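Long-range contact in beta-lactamase (Francisella tularensis subsp. tularensis, PDB 3P09), which probably hydrolyses the amide bond of beta-lactam antibiotics to give substituted beta-amino acids: residues I91-T105 with L118-I132. Sequence-based numbering, arbitrary orientation.
With SO4 (sulfate ion), chain F.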
loop_
_atom_site.group_PDB
_atom_site.type_symbol
_atom_site.label_atom_id
_atom_site.label_comp_id
_atom_site.label_asym_id
_atom_site.label_seq_id
_atom_site.Cartn_x
_atom_site.Cartn_y
_atom_site.Cartn_z
ATOM N N ILE A 91 -12.414 8.360 19.647
ATOM C CA ILE A 91 -12.301 9.105 18.399
ATOM C C ILE A 91 -12.787 10.526 18.670
ATOM O O ILE A 91 -13.953 10.728 18.990
ATOM C CB ILE A 91 -13.156 8.478 17.278
ATOM C CG1 ILE A 91 -12.799 6.999 17.099
ATOM C CG2 ILE A 91 -12.972 9.235 15.973
ATOM C CD1 ILE A 91 -11.314 6.740 16.984
ATOM N N ASN A 92 -11.885 11.498 18.562
ATOM C CA ASN A 92 -12.213 12.895 18.851
ATOM C C ASN A 92 -12.290 13.726 17.569
ATOM O O ASN A 92 -11.683 13.374 16.560
ATOM C CB ASN A 92 -11.169 13.494 19.804
ATOM C CG ASN A 92 -11.046 12.706 21.104
ATOM O OD1 ASN A 92 -12.048 12.333 21.715
ATOM N ND2 ASN A 92 -9.817 12.434 21.518
ATOM N N GLN A 93 -13.022 14.835 17.616
ATOM C CA GLN A 93 -13.198 15.677 16.437
ATOM C C GLN A 93 -11.857 16.146 15.894
ATOM O O GLN A 93 -11.645 16.179 14.686
ATOM C CB GLN A 93 -14.075 16.895 16.755
ATOM C CG GLN A 93 -14.524 17.648 15.506
ATOM C CD GLN A 93 -15.351 16.777 14.565
ATOM O OE1 GLN A 93 -14.976 16.563 13.411
ATOM N NE2 GLN A 93 -16.482 16.277 15.052
ATOM N N ASP A 94 -10.949 16.497 16.795
ATOM C CA ASP A 94 -9.629 16.963 16.392
ATOM C C ASP A 94 -8.813 15.861 15.707
ATOM O O ASP A 94 -7.828 16.139 15.041
ATOM C CB ASP A 94 -8.873 17.549 17.587
ATOM C CG ASP A 94 -8.762 16.576 18.744
ATOM O OD1 ASP A 94 -8.840 17.032 19.906
ATOM O OD2 ASP A 94 -8.590 15.361 18.500
ATOM N N ASP A 95 -9.225 14.608 15.866
ATOM C CA ASP A 95 -8.584 13.512 15.143
ATOM C C ASP A 95 -8.911 13.611 13.657
ATOM O O ASP A 95 -8.081 13.289 12.799
ATOM C CB ASP A 95 -9.060 12.164 15.686
ATOM C CG ASP A 95 -8.410 11.808 16.997
ATOM O OD1 ASP A 95 -7.225 12.157 17.173
ATOM O OD2 ASP A 95 -9.077 11.180 17.849
ATOM N N ILE A 96 -10.135 14.051 13.368
ATOM C CA ILE A 96 -10.601 14.201 11.998
ATOM C C ILE A 96 -9.939 15.438 11.408
ATOM O O ILE A 96 -9.360 15.377 10.329
ATOM C CB ILE A 96 -12.139 14.352 11.914
ATOM C CG1 ILE A 96 -12.845 13.173 12.594
ATOM C CG2 ILE A 96 -12.593 14.468 10.469
ATOM C CD1 ILE A 96 -12.363 11.841 12.126
ATOM N N GLY A 97 -10.029 16.558 12.123
ATOM C CA GLY A 97 -9.395 17.796 11.684
ATOM C C GLY A 97 -9.949 18.259 10.349
ATOM O O GLY A 97 -11.163 18.296 10.158
ATOM N N LYS A 98 -9.064 18.590 9.417
ATOM C CA LYS A 98 -9.480 18.976 8.073
ATOM C C LYS A 98 -9.249 17.857 7.058
ATOM O O LYS A 98 -9.214 18.107 5.856
ATOM C CB LYS A 98 -8.750 20.236 7.626
ATOM C CG LYS A 98 -9.067 21.458 8.462
ATOM C CD LYS A 98 -8.345 22.686 7.920
ATOM C CE LYS A 98 -8.584 23.903 8.809
ATOM N NZ LYS A 98 -7.644 25.028 8.484
ATOM N N LEU A 99 -9.095 16.629 7.550
ATOM C CA LEU A 99 -8.929 15.472 6.679
ATOM C C LEU A 99 -10.279 15.083 6.086
ATOM O O LEU A 99 -11.229 14.787 6.817
ATOM C CB LEU A 99 -8.339 14.301 7.457
ATOM C CG LEU A 99 -6.924 14.495 8.010
ATOM C CD1 LEU A 99 -6.617 13.402 9.014
ATOM C CD2 LEU A 99 -5.871 14.514 6.891
ATOM N N GLY A 100 -10.358 15.085 4.760
ATOM C CA GLY A 100 -11.624 14.896 4.074
ATOM C C GLY A 100 -12.055 13.451 3.883
ATOM O O GLY A 100 -13.242 13.166 3.816
ATOM N N TYR A 101 -11.106 12.528 3.786
ATOM C CA TYR A 101 -11.481 11.133 3.563
ATOM C C TYR A 101 -11.431 10.317 4.870
ATOM O O TYR A 101 -10.371 9.842 5.278
ATOM C CB TYR A 101 -10.599 10.500 2.491
ATOM C CG TYR A 101 -11.176 9.207 1.971
ATOM C CD1 TYR A 101 -10.641 7.981 2.339
ATOM C CD2 TYR A 101 -12.280 9.217 1.130
ATOM C CE1 TYR A 101 -11.187 6.794 1.863
ATOM C CE2 TYR A 101 -12.831 8.046 0.654
ATOM C CZ TYR A 101 -12.285 6.840 1.018
ATOM O OH TYR A 101 -12.850 5.683 0.531
ATOM N N ALA A 102 -12.591 10.168 5.511
ATOM C CA ALA A 102 -12.696 9.542 6.830
ATOM C C ALA A 102 -13.955 8.689 6.895
ATOM O O ALA A 102 -14.844 8.925 7.725
ATOM C CB ALA A 102 -12.747 10.620 7.912
ATOM N N PRO A 103 -14.036 7.685 6.024
ATOM C CA PRO A 103 -15.292 6.946 5.883
ATOM C C PRO A 103 -15.737 6.248 7.170
ATOM O O PRO A 103 -16.925 6.228 7.433
ATOM C CB PRO A 103 -14.992 5.943 4.760
ATOM C CG PRO A 103 -13.503 5.820 4.743
ATOM C CD PRO A 103 -12.982 7.181 5.130
ATOM N N ILE A 104 -14.815 5.713 7.962
ATOM C CA ILE A 104 -15.190 5.073 9.217
ATOM C C ILE A 104 -15.089 6.040 10.411
ATOM O O ILE A 104 -16.029 6.187 11.179
ATOM C CB ILE A 104 -14.326 3.817 9.501
ATOM C CG1 ILE A 104 -14.590 2.725 8.466
ATOM C CG2 ILE A 104 -14.619 3.259 10.889
ATOM C CD1 ILE A 104 -13.976 2.972 7.122
ATOM N N THR A 105 -13.951 6.710 10.558
ATOM C CA THR A 105 -13.742 7.521 11.743
ATOM C C THR A 105 -14.776 8.646 11.865
ATOM O O THR A 105 -15.203 8.978 12.968
ATOM C CB THR A 105 -12.309 8.053 11.830
ATOM O OG1 THR A 105 -11.971 8.753 10.624
ATOM C CG2 THR A 105 -11.339 6.875 12.021
ATOM N N LEU A 118 -9.547 0.274 13.760
ATOM C CA LEU A 118 -8.785 1.366 13.159
ATOM C C LEU A 118 -7.867 0.830 12.072
ATOM O O LEU A 118 -7.640 1.494 11.072
ATOM C CB LEU A 118 -7.980 2.123 14.224
ATOM C CG LEU A 118 -8.848 2.986 15.139
ATOM C CD1 LEU A 118 -8.194 3.239 16.508
ATOM C CD2 LEU A 118 -9.175 4.295 14.441
ATOM N N ASN A 119 -7.331 -0.371 12.281
ATOM C CA ASN A 119 -6.537 -1.017 11.244
ATOM C C ASN A 119 -7.351 -1.189 9.976
ATOM O O ASN A 119 -6.886 -0.887 8.889
ATOM C CB ASN A 119 -6.053 -2.397 11.692
ATOM C CG ASN A 119 -4.895 -2.334 12.654
ATOM O OD1 ASN A 119 -4.206 -1.313 12.762
ATOM N ND2 ASN A 119 -4.640 -3.444 13.334
ATOM N N TYR A 120 -8.567 -1.718 10.133
ATOM C CA TYR A 120 -9.466 -1.927 9.008
ATOM C C TYR A 120 -9.696 -0.616 8.284
ATOM O O TYR A 120 -9.596 -0.539 7.060
ATOM C CB TYR A 120 -10.786 -2.531 9.520
ATOM C CG TYR A 120 -11.933 -2.488 8.544
ATOM C CD1 TYR A 120 -12.835 -1.425 8.543
ATOM C CD2 TYR A 120 -12.134 -3.515 7.633
ATOM C CE1 TYR A 120 -13.909 -1.391 7.649
ATOM C CE2 TYR A 120 -13.204 -3.483 6.734
ATOM C CZ TYR A 120 -14.084 -2.423 6.752
ATOM O OH TYR A 120 -15.147 -2.400 5.855
ATOM N N ALA A 121 -9.995 0.429 9.049
ATOM C CA ALA A 121 -10.211 1.759 8.493
ATOM C C ALA A 121 -8.990 2.262 7.721
ATOM O O ALA A 121 -9.136 2.813 6.626
ATOM C CB ALA A 121 -10.546 2.738 9.603
ATOM N N ALA A 122 -7.800 2.096 8.306
ATOM C CA ALA A 122 -6.558 2.560 7.683
ATOM C C ALA A 122 -6.298 1.858 6.355
ATOM O O ALA A 122 -5.868 2.488 5.382
ATOM C CB ALA A 122 -5.365 2.373 8.625
ATOM N N ILE A 123 -6.552 0.553 6.313
ATOM C CA ILE A 123 -6.354 -0.203 5.074
ATOM C C ILE A 123 -7.351 0.228 4.005
ATOM O O ILE A 123 -7.065 0.177 2.812
ATOM C CB ILE A 123 -6.458 -1.713 5.324
ATOM C CG1 ILE A 123 -5.291 -2.176 6.209
ATOM C CG2 ILE A 123 -6.494 -2.475 4.010
ATOM C CD1 ILE A 123 -3.889 -1.862 5.636
ATOM N N LEU A 124 -8.523 0.665 4.445
ATOM C CA LEU A 124 -9.489 1.269 3.548
ATOM C C LEU A 124 -9.153 2.736 3.284
ATOM O O LEU A 124 -9.952 3.463 2.687
ATOM C CB LEU A 124 -10.905 1.144 4.116
ATOM C CG LEU A 124 -11.665 -0.081 3.612
ATOM C CD1 LEU A 124 -10.990 -1.374 4.090
ATOM C CD2 LEU A 124 -13.113 -0.015 4.055
ATOM N N SER A 125 -7.974 3.151 3.739
ATOM C CA SER A 125 -7.422 4.490 3.481
ATOM C C SER A 125 -8.006 5.673 4.297
ATOM O O SER A 125 -7.805 6.848 3.952
ATOM C CB SER A 125 -7.394 4.814 1.974
ATOM O OG SER A 125 -6.160 5.451 1.644
ATOM N N ASP A 126 -8.692 5.355 5.385
ATOM C CA ASP A 126 -9.207 6.357 6.323
ATOM C C ASP A 126 -8.024 7.131 6.928
ATOM O O ASP A 126 -7.168 6.553 7.602
ATOM C CB ASP A 126 -10.002 5.619 7.420
ATOM C CG ASP A 126 -10.819 6.558 8.302
ATOM O OD1 ASP A 126 -10.228 7.456 8.945
ATOM O OD2 ASP A 126 -12.055 6.381 8.354
ATOM N N SER A 127 -7.956 8.435 6.667
ATOM C CA SER A 127 -6.803 9.238 7.082
ATOM C C SER A 127 -6.719 9.486 8.591
ATOM O O SER A 127 -5.668 9.292 9.203
ATOM C CB SER A 127 -6.749 10.555 6.298
ATOM O OG SER A 127 -6.514 10.304 4.924
ATOM N N PRO A 128 -7.827 9.917 9.208
ATOM C CA PRO A 128 -7.754 10.071 10.661
ATOM C C PRO A 128 -7.399 8.765 11.357
ATOM O O PRO A 128 -6.674 8.806 12.344
ATOM C CB PRO A 128 -9.160 10.511 11.030
ATOM C CG PRO A 128 -9.643 11.243 9.796
ATOM C CD PRO A 128 -9.076 10.455 8.650
ATOM N N ALA A 129 -7.922 7.644 10.867
ATOM C CA ALA A 129 -7.608 6.349 11.450
ATOM C C ALA A 129 -6.098 6.126 11.439
ATOM O O ALA A 129 -5.518 5.676 12.438
ATOM C CB ALA A 129 -8.333 5.229 10.696
ATOM N N SER A 130 -5.472 6.456 10.313
ATOM C CA SER A 130 -4.030 6.282 10.145
ATOM C C SER A 130 -3.248 7.129 11.127
ATOM O O SER A 130 -2.283 6.661 11.725
ATOM C CB SER A 130 -3.599 6.680 8.730
ATOM O OG SER A 130 -4.224 5.848 7.783
ATOM N N ASN A 131 -3.637 8.392 11.270
ATOM C CA ASN A 131 -2.900 9.272 12.179
ATOM C C ASN A 131 -3.029 8.787 13.625
ATOM O O ASN A 131 -2.080 8.861 14.401
ATOM C CB ASN A 131 -3.359 10.737 12.040
ATOM C CG ASN A 131 -2.857 11.397 10.751
ATOM O OD1 ASN A 131 -2.104 10.799 9.983
ATOM N ND2 ASN A 131 -3.282 12.632 10.513
ATOM N N ILE A 132 -4.208 8.285 13.982
ATOM C CA ILE A 132 -4.426 7.724 15.320
ATOM C C ILE A 132 -3.501 6.528 15.562
ATOM O O ILE A 132 -2.891 6.399 16.626
ATOM C CB ILE A 132 -5.900 7.302 15.519
ATOM C CG1 ILE A 132 -6.801 8.545 15.590
ATOM C CG2 ILE A 132 -6.052 6.437 16.774
ATOM C CD1 ILE A 132 -8.267 8.245 15.521
HETATM S S SO4 F . -5.925 6.405 -1.752
HETATM O O1 SO4 F . -6.517 6.649 -3.050
HETATM O O2 SO4 F . -4.926 7.424 -1.449
HETATM O O3 SO4 F . -6.982 6.454 -0.768
HETATM O O4 SO4 F . -5.277 5.107 -1.755
HETATM O O HOH W 1 -5.304 13.411 12.668
HETATM O O HOH W 2 -12.441 3.224 1.548
HETATM O O HOH W 3 -7.957 12.724 4.013
#
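A carboxylate-centred loop-to-helix contact in the helical part of this class A beta-lactamase packs the mostly irregular chain I91-T105 over the turn joining helices 115-123 and 127-137, around buried D126. D126 OD2 accepts the N-H groups of I104 and T105, each N at 2.9 Å; the T105 bond is nearly straight (171°), that of I104 bent (141°). D126 OD1 takes T105 OG1 at 2.7 Å through its syn lone pair and A129 N on the anti side, tilted out of the carboxylate plane, capping helix 127-137. With CG anti to the backbone N (chi1 -169°), D126 reaches the loop, and four bonds fix its carboxylate. S127 N donates to Y101 O (3.1 Å), while the P128 ring wedges among I96 CD1, L99 CD1 and A102 CB. The Y101 ring turns its edge to the carbonyls of L124 and S125, with P103 CD over one face. S125, the positive-phi residue of a Schellman motif and probably part of the active site, donates from OG to O3 of a sulfate (2.7 Å) probably from the crystallisation liquor. Through S125 the turn faces helix 66-80, whose K67 donates to S125 O, and strand 225-232, whose T230 and T232 share the ion.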